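Local coordinates for putative protease (Parabacteroides distasonis ATCC 8503, PDB 3KD4), which is of unknown function but is a putative exported protease, probably a hydrolase of peptide bonds, at residues Phe86-Leu96 with Cys262-Gly270; Glu132-Val140 with Thr180-Ser188. One frame throughout, in Å; residues are numbered along the deposited sequence. Where two conformers were deposited one is given.

Contact 1: Phe86-Leu96 with Cys262-Gly270; sequences FAADAPAYNQL and CPIPMAMTG
F86 and P263 bring the two loops closest, with CA atoms 5.6 Å apart, and no hydrogen bond links 86-96 directly to 262-270, so the contact is one of side-chain packing. P265 supplies the clearest case: its CD lies over the centre of the F86 ring, 3.7 Å from the centroid and 9° off the ring normal, a CH-pi contact. The F86 chi1 of 61° sets CG between its own N and carbonyl carbon and lays the ring against P265 CD. F86 CB meets P263 O at 3.4 Å; P263 itself centres an inverse gamma turn. At the far end of the ring, F86 CZ meets CG of the selenomethionine M268 at 4.2 Å. L96 CD1 packs on I264 CG2 at 4.0 Å and lies in the plane of the F86 ring, at its edge. In the conformer given, C262 SG lies obliquely to the Y93 ring, 5.0 Å from its centroid, a sulfur-aromatic contact. Polar linkage is indirect: one water accepts from Q95 NE2 and donates to M268 O at 2.7 Å. Strand 45-50 adds V49 beside F86 and M268. The arrangement is loop-to-loop apolar packing, fastening the DUF3857 region to the turn and 3-10 segment that follow strand 260-261.

Contact 2: Glu132-Val140 with Thr180-Ser188; sequences ERLQETSPV and TLRNIPASS
Q135 lies across the backbone of 185-187 as an extended arm. Its CG is anti to the backbone N (chi1 -172°), which carries the amide to P185 O; NE2 donates there at 3.0 Å with a nearly straight N-H, P185 O lying close to the amide plane but the donor standing well above the carbonyl plane. OE1 is taken by S200, so both ends of the amide are held. I184 turns CG2 to Q135 CG at 4.0 Å and CD1 to L134 O at 3.6 Å. With an alanine at Q135, P185 O would probably lose this donor and S200 its acceptor, and I184 CG2 the CG packed on it. Q135 O, for its part, accepts from R133 NE, and R133 NH2 forms a salt bridge with E136 OE1 at 3.0 Å, both partners in the guanidinium plane. S187 N donates to E136 O at 2.8 Å. L134 and L181 meet at about a right angle, L134 CD1 to L181 CD2 4.1 Å. I184 and V140 form an antiparallel hydrogen-bonded pair, V140 N to I184 O 3.0 Å and I184 N to V140 O 2.8 Å. With N183 also facing V140, this is a G1 beta bulge where the last residues of strand 174-184 pair with the first of strand 140-150.

Overall arrangement
Contact 1 and contact 2 are separate patches: their centres lie 29 Å apart, their nearest atoms about 10 Å, and they do not touch. In sequence, 132-140 and 180-188 both fall between 86-96 and 262-270. Contact 2 is local to the DUF3857 region: 132-140 passes from the small three-stranded sheet into the large one and packs against the end of strand 174-184 and the loop after it. Contact 1 instead reaches from that region to a loop beyond helix 244-258. Direct hydrogen bonds and water bridges join the segments of contact 2. No active site is established near either; separate bound glycerols, probably from the crystallisation liquor, lie about 3 Å from the side chain of F86 and of R182.

Contact 1: Phe86-Leu96 with Cys262-Gly270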
# COMPACT_ATOMS: atom_id res chain seq x y z
N PHE A 86 -2.78 -9.54 11.50
CA PHE A 86 -1.66 -8.61 11.53
C PHE A 86 -0.88 -8.59 12.86
O PHE A 86 0.27 -8.13 12.90
CB PHE A 86 -2.05 -7.18 11.10
CG PHE A 86 -3.09 -6.51 11.97
CD1 PHE A 86 -2.83 -6.20 13.31
CD2 PHE A 86 -4.31 -6.14 11.43
CE1 PHE A 86 -3.81 -5.56 14.08
CE2 PHE A 86 -5.28 -5.51 12.19
CZ PHE A 86 -5.02 -5.22 13.52
N ALA A 87 -1.51 -9.08 13.93
CA ALA A 87 -0.91 -9.06 15.26
C ALA A 87 -0.27 -10.39 15.66
O ALA A 87 0.27 -10.52 16.77
CB ALA A 87 -1.95 -8.63 16.32
N ALA A 88 -0.32 -11.38 14.76
CA ALA A 88 0.16 -12.73 15.08
C ALA A 88 1.66 -12.71 15.44
O ALA A 88 2.43 -11.93 14.88
CB ALA A 88 -0.09 -13.69 13.90
N ASP A 89 2.02 -13.55 16.40
CA ASP A 89 3.41 -13.67 16.90
C ASP A 89 4.00 -12.38 17.45
O ASP A 89 5.20 -12.20 17.38
CB ASP A 89 4.37 -14.21 15.80
CG ASP A 89 3.79 -15.41 15.06
OD1 ASP A 89 3.46 -16.42 15.72
OD2 ASP A 89 3.65 -15.33 13.82
N ALA A 90 3.16 -11.48 17.98
CA ALA A 90 3.59 -10.13 18.41
C ALA A 90 3.00 -9.84 19.80
O ALA A 90 1.95 -9.18 19.92
CB ALA A 90 3.17 -9.08 17.43
N PRO A 91 3.68 -10.35 20.84
CA PRO A 91 3.21 -10.43 22.20
C PRO A 91 2.71 -9.16 22.77
O PRO A 91 1.72 -9.17 23.50
CB PRO A 91 4.44 -10.88 22.96
CG PRO A 91 5.12 -11.77 22.00
CD PRO A 91 4.96 -11.08 20.68
N ALA A 92 3.38 -8.06 22.45
CA ALA A 92 2.97 -6.76 22.96
C ALA A 92 1.57 -6.36 22.49
O ALA A 92 0.95 -5.50 23.13
CB ALA A 92 3.99 -5.68 22.53
N TYR A 93 1.09 -6.96 21.40
CA TYR A 93 -0.22 -6.63 20.82
C TYR A 93 -1.24 -7.74 20.91
O TYR A 93 -2.24 -7.75 20.19
CB TYR A 93 -0.05 -6.26 19.35
CG TYR A 93 0.99 -5.24 19.22
CD1 TYR A 93 0.76 -3.93 19.59
CD2 TYR A 93 2.28 -5.60 18.82
CE1 TYR A 93 1.73 -3.01 19.52
CE2 TYR A 93 3.26 -4.68 18.74
CZ TYR A 93 2.99 -3.39 19.09
OH TYR A 93 3.98 -2.48 18.99
N ASN A 94 -0.98 -8.67 21.81
CA ASN A 94 -1.82 -9.85 21.89
C ASN A 94 -3.17 -9.56 22.54
O ASN A 94 -4.00 -10.45 22.59
CB ASN A 94 -1.09 -11.01 22.60
CG ASN A 94 -0.90 -10.78 24.08
OD1 ASN A 94 -1.35 -9.78 24.66
ND2 ASN A 94 -0.23 -11.74 24.72
N GLN A 95 -3.40 -8.34 23.04
CA GLN A 95 -4.74 -7.98 23.52
C GLN A 95 -5.71 -7.58 22.37
O GLN A 95 -6.92 -7.56 22.56
CB GLN A 95 -4.67 -6.89 24.60
CG GLN A 95 -4.72 -5.42 24.14
CD GLN A 95 -3.54 -4.95 23.28
OE1 GLN A 95 -2.54 -5.67 23.11
NE2 GLN A 95 -3.67 -3.74 22.71
N LEU A 96 -5.18 -7.28 21.17
CA LEU A 96 -6.01 -6.79 20.08
C LEU A 96 -7.06 -7.81 19.69
O LEU A 96 -6.81 -9.00 19.81
CB LEU A 96 -5.17 -6.39 18.89
CG LEU A 96 -4.26 -5.18 19.13
CD1 LEU A 96 -3.44 -4.94 17.84
CD2 LEU A 96 -5.04 -3.95 19.58
N CYS A 262 6.13 -5.75 12.30
CA CYS A 262 4.82 -6.15 12.74
C CYS A 262 3.81 -5.15 12.18
O CYS A 262 3.78 -4.01 12.62
CB CYS A 262 4.84 -6.09 14.27
SG CYS A 262 3.46 -6.79 15.06
N PRO A 263 3.00 -5.56 11.20
CA PRO A 263 2.13 -4.57 10.55
C PRO A 263 0.85 -4.17 11.34
O PRO A 263 -0.27 -4.31 10.86
CB PRO A 263 1.81 -5.23 9.21
CG PRO A 263 1.78 -6.72 9.54
CD PRO A 263 2.83 -6.91 10.62
N ILE A 264 1.03 -3.58 12.51
CA ILE A 264 -0.09 -3.12 13.31
C ILE A 264 -0.42 -1.68 12.92
O ILE A 264 0.44 -0.80 13.02
CB ILE A 264 0.22 -3.21 14.77
CG1 ILE A 264 0.60 -4.66 15.10
CG2 ILE A 264 -0.98 -2.76 15.61
CD1 ILE A 264 1.30 -4.78 16.36
N PRO A 265 -1.66 -1.45 12.45
CA PRO A 265 -2.05 -0.10 12.06
C PRO A 265 -1.85 0.83 13.23
O PRO A 265 -2.02 0.43 14.40
CB PRO A 265 -3.56 -0.24 11.74
CG PRO A 265 -3.76 -1.71 11.48
CD PRO A 265 -2.78 -2.41 12.33
N MSE A 266 -1.51 2.08 12.92
CA MSE A 266 -1.25 3.06 13.98
C MSE A 266 -2.44 3.29 14.87
O MSE A 266 -2.29 3.53 16.07
CB MSE A 266 -0.79 4.38 13.36
CG MSE A 266 0.57 4.30 12.68
SE MSE A 266 1.30 6.08 12.28
CE MSE A 266 0.10 6.57 10.81
N ALA A 267 -3.64 3.25 14.29
CA ALA A 267 -4.87 3.43 15.05
C ALA A 267 -4.99 2.41 16.17
O ALA A 267 -5.54 2.70 17.22
CB ALA A 267 -6.10 3.32 14.12
N MSE A 268 -4.47 1.21 15.94
CA MSE A 268 -4.56 0.13 16.93
C MSE A 268 -3.49 0.27 17.98
O MSE A 268 -3.42 -0.53 18.91
CB MSE A 268 -4.50 -1.23 16.24
CG MSE A 268 -5.73 -1.54 15.39
SE MSE A 268 -7.27 -1.67 16.60
CE MSE A 268 -7.88 0.27 16.67
N THR A 269 -2.64 1.29 17.87
CA THR A 269 -1.71 1.59 18.95
C THR A 269 -1.96 3.01 19.50
O THR A 269 -1.13 3.57 20.19
CB THR A 269 -0.22 1.43 18.50
OG1 THR A 269 0.14 2.48 17.61
CG2 THR A 269 0.01 0.12 17.76
N GLY A 270 -3.09 3.60 19.20
CA GLY A 270 -3.32 5.00 19.61
C GLY A 270 -2.30 5.99 19.04
O GLY A 270 -2.03 7.03 19.65
O HOH W 1 -2.01 -1.91 20.76

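Contact 2: Glu132-Val140 with Thr180-Ser188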
# COMPACT_ATOMS: atom_id res chain seq x y z
N GLU A 132 -11.49 7.61 5.40
CA GLU A 132 -12.37 6.48 5.18
C GLU A 132 -12.69 6.30 3.71
O GLU A 132 -13.20 7.20 3.06
CB GLU A 132 -13.67 6.66 5.97
CG GLU A 132 -14.54 5.42 6.00
CD GLU A 132 -14.04 4.36 6.97
OE1 GLU A 132 -13.07 4.64 7.70
OE2 GLU A 132 -14.62 3.26 6.98
N ARG A 133 -12.38 5.12 3.21
CA ARG A 133 -12.80 4.74 1.86
C ARG A 133 -14.30 4.51 1.82
O ARG A 133 -14.80 3.74 2.64
CB ARG A 133 -12.11 3.42 1.49
CG ARG A 133 -12.34 3.01 0.07
CD ARG A 133 -11.79 1.62 -0.25
NE ARG A 133 -12.65 0.58 0.32
CZ ARG A 133 -12.35 -0.20 1.35
NH1 ARG A 133 -11.17 -0.12 1.94
NH2 ARG A 133 -13.23 -1.08 1.78
N LEU A 134 -15.01 5.12 0.87
CA LEU A 134 -16.46 4.97 0.76
C LEU A 134 -16.90 4.07 -0.42
O LEU A 134 -18.02 3.54 -0.43
CB LEU A 134 -17.09 6.36 0.64
CG LEU A 134 -16.75 7.33 1.79
CD1 LEU A 134 -17.48 8.66 1.60
CD2 LEU A 134 -17.06 6.72 3.17
N GLN A 135 -16.00 3.86 -1.39
CA GLN A 135 -16.24 2.92 -2.46
C GLN A 135 -15.95 1.53 -2.01
O GLN A 135 -14.96 1.30 -1.31
CB GLN A 135 -15.37 3.26 -3.68
CG GLN A 135 -15.67 2.46 -4.92
CD GLN A 135 -14.99 3.02 -6.15
OE1 GLN A 135 -13.82 3.36 -6.12
NE2 GLN A 135 -15.74 3.16 -7.24
N GLU A 136 -16.79 0.58 -2.43
CA GLU A 136 -16.58 -0.84 -2.13
C GLU A 136 -16.42 -1.66 -3.42
O GLU A 136 -16.50 -1.13 -4.53
CB GLU A 136 -17.76 -1.40 -1.32
CG GLU A 136 -18.09 -0.62 -0.08
CD GLU A 136 -17.01 -0.67 1.00
OE1 GLU A 136 -16.08 -1.51 0.95
OE2 GLU A 136 -17.11 0.17 1.90
N THR A 137 -16.19 -2.96 -3.27
CA THR A 137 -16.06 -3.86 -4.41
C THR A 137 -17.43 -4.18 -5.02
O THR A 137 -17.52 -4.70 -6.11
CB THR A 137 -15.32 -5.17 -3.97
OG1 THR A 137 -16.00 -5.72 -2.85
CG2 THR A 137 -13.86 -4.86 -3.54
N SER A 138 -18.49 -3.88 -4.28
CA SER A 138 -19.84 -3.86 -4.82
C SER A 138 -20.36 -2.42 -4.84
O SER A 138 -19.90 -1.57 -4.04
CB SER A 138 -20.74 -4.72 -3.91
OG SER A 138 -20.33 -6.08 -3.90
N PRO A 139 -21.35 -2.14 -5.69
CA PRO A 139 -21.98 -0.81 -5.67
C PRO A 139 -22.64 -0.46 -4.32
O PRO A 139 -23.14 -1.35 -3.59
CB PRO A 139 -23.08 -0.89 -6.73
CG PRO A 139 -23.00 -2.27 -7.34
CD PRO A 139 -22.05 -3.09 -6.59
N VAL A 140 -22.64 0.83 -4.02
CA VAL A 140 -23.28 1.38 -2.82
C VAL A 140 -24.37 2.33 -3.29
O VAL A 140 -24.08 3.37 -3.91
CB VAL A 140 -22.27 2.10 -1.88
CG1 VAL A 140 -23.02 2.66 -0.66
CG2 VAL A 140 -21.14 1.14 -1.46
N THR A 180 -24.25 12.99 1.79
CA THR A 180 -24.99 11.85 1.27
C THR A 180 -24.54 11.56 -0.16
O THR A 180 -24.63 12.41 -1.04
CB THR A 180 -26.48 12.08 1.35
OG1 THR A 180 -26.84 12.29 2.72
CG2 THR A 180 -27.27 10.83 0.83
N LEU A 181 -23.95 10.38 -0.38
CA LEU A 181 -23.52 10.00 -1.73
C LEU A 181 -24.49 8.93 -2.22
O LEU A 181 -24.99 8.12 -1.43
CB LEU A 181 -22.09 9.48 -1.72
CG LEU A 181 -20.90 10.34 -1.25
CD1 LEU A 181 -20.87 10.58 0.27
CD2 LEU A 181 -19.59 9.67 -1.72
N ARG A 182 -24.81 8.96 -3.52
CA ARG A 182 -25.71 7.99 -4.10
C ARG A 182 -25.09 7.33 -5.29
O ARG A 182 -24.35 7.94 -6.05
CB ARG A 182 -27.02 8.64 -4.51
CG ARG A 182 -27.68 9.34 -3.32
CD ARG A 182 -29.02 9.91 -3.67
NE ARG A 182 -29.61 10.52 -2.48
CZ ARG A 182 -30.21 9.84 -1.51
NH1 ARG A 182 -30.37 8.52 -1.57
NH2 ARG A 182 -30.67 10.49 -0.46
N ASN A 183 -25.39 6.05 -5.42
CA ASN A 183 -24.96 5.24 -6.57
C ASN A 183 -23.47 5.27 -6.78
O ASN A 183 -23.00 5.60 -7.84
CB ASN A 183 -25.74 5.68 -7.83
CG ASN A 183 -27.23 5.60 -7.61
OD1 ASN A 183 -27.73 4.58 -7.18
ND2 ASN A 183 -27.95 6.70 -7.85
N ILE A 184 -22.70 4.91 -5.76
CA ILE A 184 -21.26 4.80 -5.90
C ILE A 184 -21.00 3.48 -6.67
O ILE A 184 -21.38 2.40 -6.21
CB ILE A 184 -20.52 4.70 -4.58
CG1 ILE A 184 -20.91 5.83 -3.61
CG2 ILE A 184 -18.97 4.68 -4.83
CD1 ILE A 184 -20.25 5.71 -2.18
N PRO A 185 -20.33 3.58 -7.83
CA PRO A 185 -20.06 2.37 -8.58
C PRO A 185 -19.14 1.43 -7.78
O PRO A 185 -18.45 1.88 -6.89
CB PRO A 185 -19.41 2.87 -9.88
CG PRO A 185 -19.00 4.23 -9.64
CD PRO A 185 -19.66 4.77 -8.40
N ALA A 186 -19.22 0.14 -8.05
CA ALA A 186 -18.24 -0.82 -7.55
C ALA A 186 -16.85 -0.38 -8.02
O ALA A 186 -16.72 0.15 -9.11
CB ALA A 186 -18.54 -2.22 -8.13
N SER A 187 -15.80 -0.64 -7.24
CA SER A 187 -14.48 -0.42 -7.76
C SER A 187 -14.21 -1.40 -8.92
O SER A 187 -14.84 -2.44 -9.02
CB SER A 187 -13.45 -0.50 -6.66
OG SER A 187 -13.66 -1.67 -5.91
N SER A 188 -13.30 -1.03 -9.81
CA SER A 188 -12.95 -1.87 -10.95
C SER A 188 -12.07 -2.99 -10.48
O SER A 188 -11.25 -2.82 -9.58
CB SER A 188 -12.24 -1.06 -12.04
OG SER A 188 -11.87 -1.89 -13.14
O HOH W 2 -13.13 -0.57 -3.22
O HOH W 3 -19.07 1.11 -4.21
O HOH W 4 -15.37 -5.07 -7.78